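Local coordinates for malonyl coenzyme A-acyl carrier protein transacylase (Helicobacter pylori, PDB 2H1Y) that probably transfers the malonyl group from malonyl-CoA to holo acyl carrier protein, releasing coenzyme A, at residues I82-L87 with F281-G286. Sequence-based numbering, arbitrary orientation.
Sequences IAYQLL and FELGCG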
ATOM      1  N   ILE A  82      -9.362  -6.665  -7.955  1.00 41.92           N
ATOM      2  CA  ILE A  82     -10.379  -7.718  -8.034  1.00 42.53           C
ATOM      3  C   ILE A  82     -11.361  -7.632  -6.864  1.00 42.73           C
ATOM      4  O   ILE A  82     -12.581  -7.632  -7.068  1.00 42.67           O
ATOM      5  CB  ILE A  82      -9.759  -9.147  -8.151  1.00 42.30           C
ATOM      6  CG1 ILE A  82      -9.035  -9.289  -9.487  1.00 42.77           C
ATOM      7  CG2 ILE A  82     -10.833 -10.201  -8.009  1.00 41.94           C
ATOM      8  CD1 ILE A  82      -8.186 -10.512  -9.617  1.00 43.09           C
ATOM      9  N   ALA A  83     -10.821  -7.545  -5.653  1.00 43.34           N
ATOM     10  CA  ALA A  83     -11.630  -7.277  -4.462  1.00 44.05           C
ATOM     11  C   ALA A  83     -12.614  -6.137  -4.705  1.00 44.62           C
ATOM     12  O   ALA A  83     -13.796  -6.257  -4.365  1.00 44.63           O
ATOM     13  CB  ALA A  83     -10.742  -6.953  -3.278  1.00 43.85           C
ATOM     14  N   TYR A  84     -12.129  -5.044  -5.300  1.00 44.97           N
ATOM     15  CA  TYR A  84     -12.974  -3.876  -5.553  1.00 45.78           C
ATOM     16  C   TYR A  84     -14.118  -4.140  -6.559  1.00 46.24           C
ATOM     17  O   TYR A  84     -15.280  -3.813  -6.285  1.00 46.00           O
ATOM     18  CB  TYR A  84     -12.142  -2.683  -6.009  1.00 45.55           C
ATOM     19  CG  TYR A  84     -12.973  -1.428  -6.189  1.00 45.26           C
ATOM     20  CD1 TYR A  84     -13.784  -1.249  -7.324  1.00 45.24           C
ATOM     21  CD2 TYR A  84     -12.944  -0.416  -5.231  1.00 42.88           C
ATOM     22  CE1 TYR A  84     -14.546  -0.085  -7.491  1.00 44.23           C
ATOM     23  CE2 TYR A  84     -13.681   0.726  -5.383  1.00 43.38           C
ATOM     24  CZ  TYR A  84     -14.481   0.891  -6.514  1.00 44.67           C
ATOM     25  OH  TYR A  84     -15.217   2.034  -6.635  1.00 45.27           O
ATOM     26  N   GLN A  85     -13.775  -4.713  -7.712  1.00 46.46           N
ATOM     27  CA  GLN A  85     -14.761  -5.094  -8.740  1.00 47.09           C
ATOM     28  C   GLN A  85     -15.856  -6.038  -8.239  1.00 47.09           C
ATOM     29  O   GLN A  85     -17.051  -5.767  -8.396  1.00 47.12           O
ATOM     30  CB  GLN A  85     -14.052  -5.752  -9.929  1.00 47.38           C
ATOM     31  CG  GLN A  85     -13.080  -4.853 -10.684  1.00 48.87           C
ATOM     32  CD  GLN A  85     -13.635  -3.453 -10.944  1.00 50.44           C
ATOM     33  OE1 GLN A  85     -12.924  -2.468 -10.765  1.00 52.41           O
ATOM     34  NE2 GLN A  85     -14.903  -3.363 -11.354  1.00 49.17           N
ATOM     35  N   LEU A  86     -15.435  -7.157  -7.652  1.00 47.17           N
ATOM     36  CA  LEU A  86     -16.355  -8.121  -7.068  1.00 46.73           C
ATOM     37  C   LEU A  86     -17.289  -7.442  -6.073  1.00 46.59           C
ATOM     38  O   LEU A  86     -18.516  -7.540  -6.198  1.00 46.73           O
ATOM     39  CB  LEU A  86     -15.573  -9.264  -6.424  1.00 47.00           C
ATOM     40  CG  LEU A  86     -15.295 -10.558  -7.218  1.00 47.03           C
ATOM     41  CD1 LEU A  86     -15.508 -10.447  -8.736  1.00 47.62           C
ATOM     42  CD2 LEU A  86     -13.932 -11.139  -6.897  1.00 45.87           C
ATOM     43  N   LEU A  87     -16.726  -6.701  -5.124  1.00 46.44           N
ATOM     44  CA  LEU A  87     -17.553  -6.024  -4.131  1.00 46.64           C
ATOM     45  C   LEU A  87     -18.466  -4.977  -4.773  1.00 47.22           C
ATOM     46  O   LEU A  87     -19.674  -5.038  -4.571  1.00 47.61           O
ATOM     47  CB  LEU A  87     -16.719  -5.444  -2.969  1.00 46.46           C
ATOM     48  CG  LEU A  87     -17.444  -4.695  -1.836  1.00 45.92           C
ATOM     49  CD1 LEU A  87     -18.685  -5.434  -1.362  1.00 43.66           C
ATOM     50  CD2 LEU A  87     -16.517  -4.450  -0.676  1.00 45.57           C
ATOM     51  N   PHE A 281     -13.149  -0.830   4.822  1.00 43.90           N
ATOM     52  CA  PHE A 281     -12.966  -2.071   4.053  1.00 43.67           C
ATOM     53  C   PHE A 281     -11.517  -2.191   3.576  1.00 43.41           C
ATOM     54  O   PHE A 281     -11.046  -1.369   2.793  1.00 44.59           O
ATOM     55  CB  PHE A 281     -13.928  -2.183   2.853  1.00 43.73           C
ATOM     56  CG  PHE A 281     -15.383  -2.107   3.200  1.00 44.04           C
ATOM     57  CD1 PHE A 281     -16.246  -1.374   2.409  1.00 45.43           C
ATOM     58  CD2 PHE A 281     -15.899  -2.758   4.305  1.00 47.12           C
ATOM     59  CE1 PHE A 281     -17.600  -1.291   2.701  1.00 45.99           C
ATOM     60  CE2 PHE A 281     -17.259  -2.689   4.615  1.00 47.08           C
ATOM     61  CZ  PHE A 281     -18.111  -1.955   3.806  1.00 47.09           C
ATOM     62  N   GLU A 282     -10.795  -3.195   4.046  1.00 42.78           N
ATOM     63  CA  GLU A 282      -9.461  -3.427   3.505  1.00 42.44           C
ATOM     64  C   GLU A 282      -9.633  -4.231   2.223  1.00 42.79           C
ATOM     65  O   GLU A 282      -9.972  -5.418   2.293  1.00 42.98           O
ATOM     66  CB  GLU A 282      -8.548  -4.165   4.492  1.00 41.71           C
ATOM     67  CG  GLU A 282      -7.086  -4.153   4.065  1.00 41.33           C
ATOM     68  CD  GLU A 282      -6.102  -4.579   5.146  1.00 42.00           C
ATOM     69  OE1 GLU A 282      -4.886  -4.505   4.890  1.00 42.72           O
ATOM     70  OE2 GLU A 282      -6.520  -4.985   6.248  1.00 42.09           O
ATOM     71  N   LEU A 283      -9.407  -3.592   1.065  1.00 42.36           N
ATOM     72  CA  LEU A 283      -9.545  -4.265  -0.234  1.00 41.67           C
ATOM     73  C   LEU A 283      -8.250  -4.870  -0.713  1.00 42.24           C
ATOM     74  O   LEU A 283      -7.273  -4.161  -0.954  1.00 41.90           O
ATOM     75  CB  LEU A 283     -10.086  -3.331  -1.309  1.00 41.02           C
ATOM     76  CG  LEU A 283     -11.408  -2.662  -0.982  1.00 39.64           C
ATOM     77  CD1 LEU A 283     -11.793  -1.784  -2.138  1.00 36.54           C
ATOM     78  CD2 LEU A 283     -12.468  -3.696  -0.691  1.00 40.09           C
ATOM     79  N   GLY A 284      -8.247  -6.189  -0.865  1.00 42.71           N
ATOM     80  CA  GLY A 284      -7.052  -6.885  -1.298  1.00 43.77           C
ATOM     81  C   GLY A 284      -6.629  -7.940  -0.309  1.00 44.91           C
ATOM     82  O   GLY A 284      -7.375  -8.280   0.614  1.00 45.72           O
ATOM     83  N   CYS A 285      -5.426  -8.467  -0.489  1.00 45.72           N
ATOM     84  CA  CYS A 285      -4.964  -9.547   0.356  1.00 45.53           C
ATOM     85  C   CYS A 285      -4.453  -9.101   1.733  1.00 45.40           C
ATOM     86  O   CYS A 285      -3.942  -7.998   1.887  1.00 45.59           O
ATOM     87  CB  CYS A 285      -3.886 -10.332  -0.367  1.00 45.25           C
ATOM     88  SG  CYS A 285      -3.028 -11.470   0.722  1.00 47.48           S
ATOM     89  N   GLY A 286      -4.576 -10.007   2.707  1.00 45.45           N
ATOM     90  CA  GLY A 286      -3.995  -9.880   4.039  1.00 44.74           C
ATOM     91  C   GLY A 286      -4.900  -9.132   4.994  1.00 44.55           C
ATOM     92  O   GLY A 286      -6.046  -8.811   4.655  1.00 45.52           O
TER
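Ala83 begins the contact by setting its methyl group against the backbone where strand 279-283 gives way to loop: CB lies 3.6 Å from Gly284 N and 4.2 Å from Leu283 CB. Here the two backbones also come nearest, the CA atoms of Ala83 and Gly284 being 5.6 Å apart, an approach that the small side chain allows. Gly284 has a positive phi of 123°, in a backbone region that favours glycine. Next along the helix, Tyr84 carries its CG anti to the backbone N and beside the carbonyl carbon (chi1 -176°), which presents the CD2 edge of the ring to Leu283; CD1 of the leucine meets that edge near the ring plane, 3.6 Å from Tyr84 CD2. The same methyl rests 4.0 Å from Tyr84 CB, while Leu95 and Phe235 touch the tyrosine from nearby loops. One turn after Ala83, Leu87 reaches the other branch of the leucine, its CD2 lying 4.1 Å from Leu283 CD2, and the two side chains cross at about a right angle. Leu87 CD2 also makes a looser approach of 4.4 Å to Phe281 CD1, oblique to the ring. Leu283 therefore serves all three helix residues, through CB, CD1 and CD2 in turn. The axes of helix 82-87 and strand 281-283 come within 8.8 Å, their N-to-C directions at 123°. Helix 69-90 is thus seated against the C-terminal end of strand 279-283, an inner strand of the mixed sheet in the acyltransferase domain, and a hydrogen bond between Ser80 OG and Leu283 O joins the same helix to the strand end. Between the two segments the contact is apolar and buried, so van der Waals fit and the burial of hydrocarbon hold it.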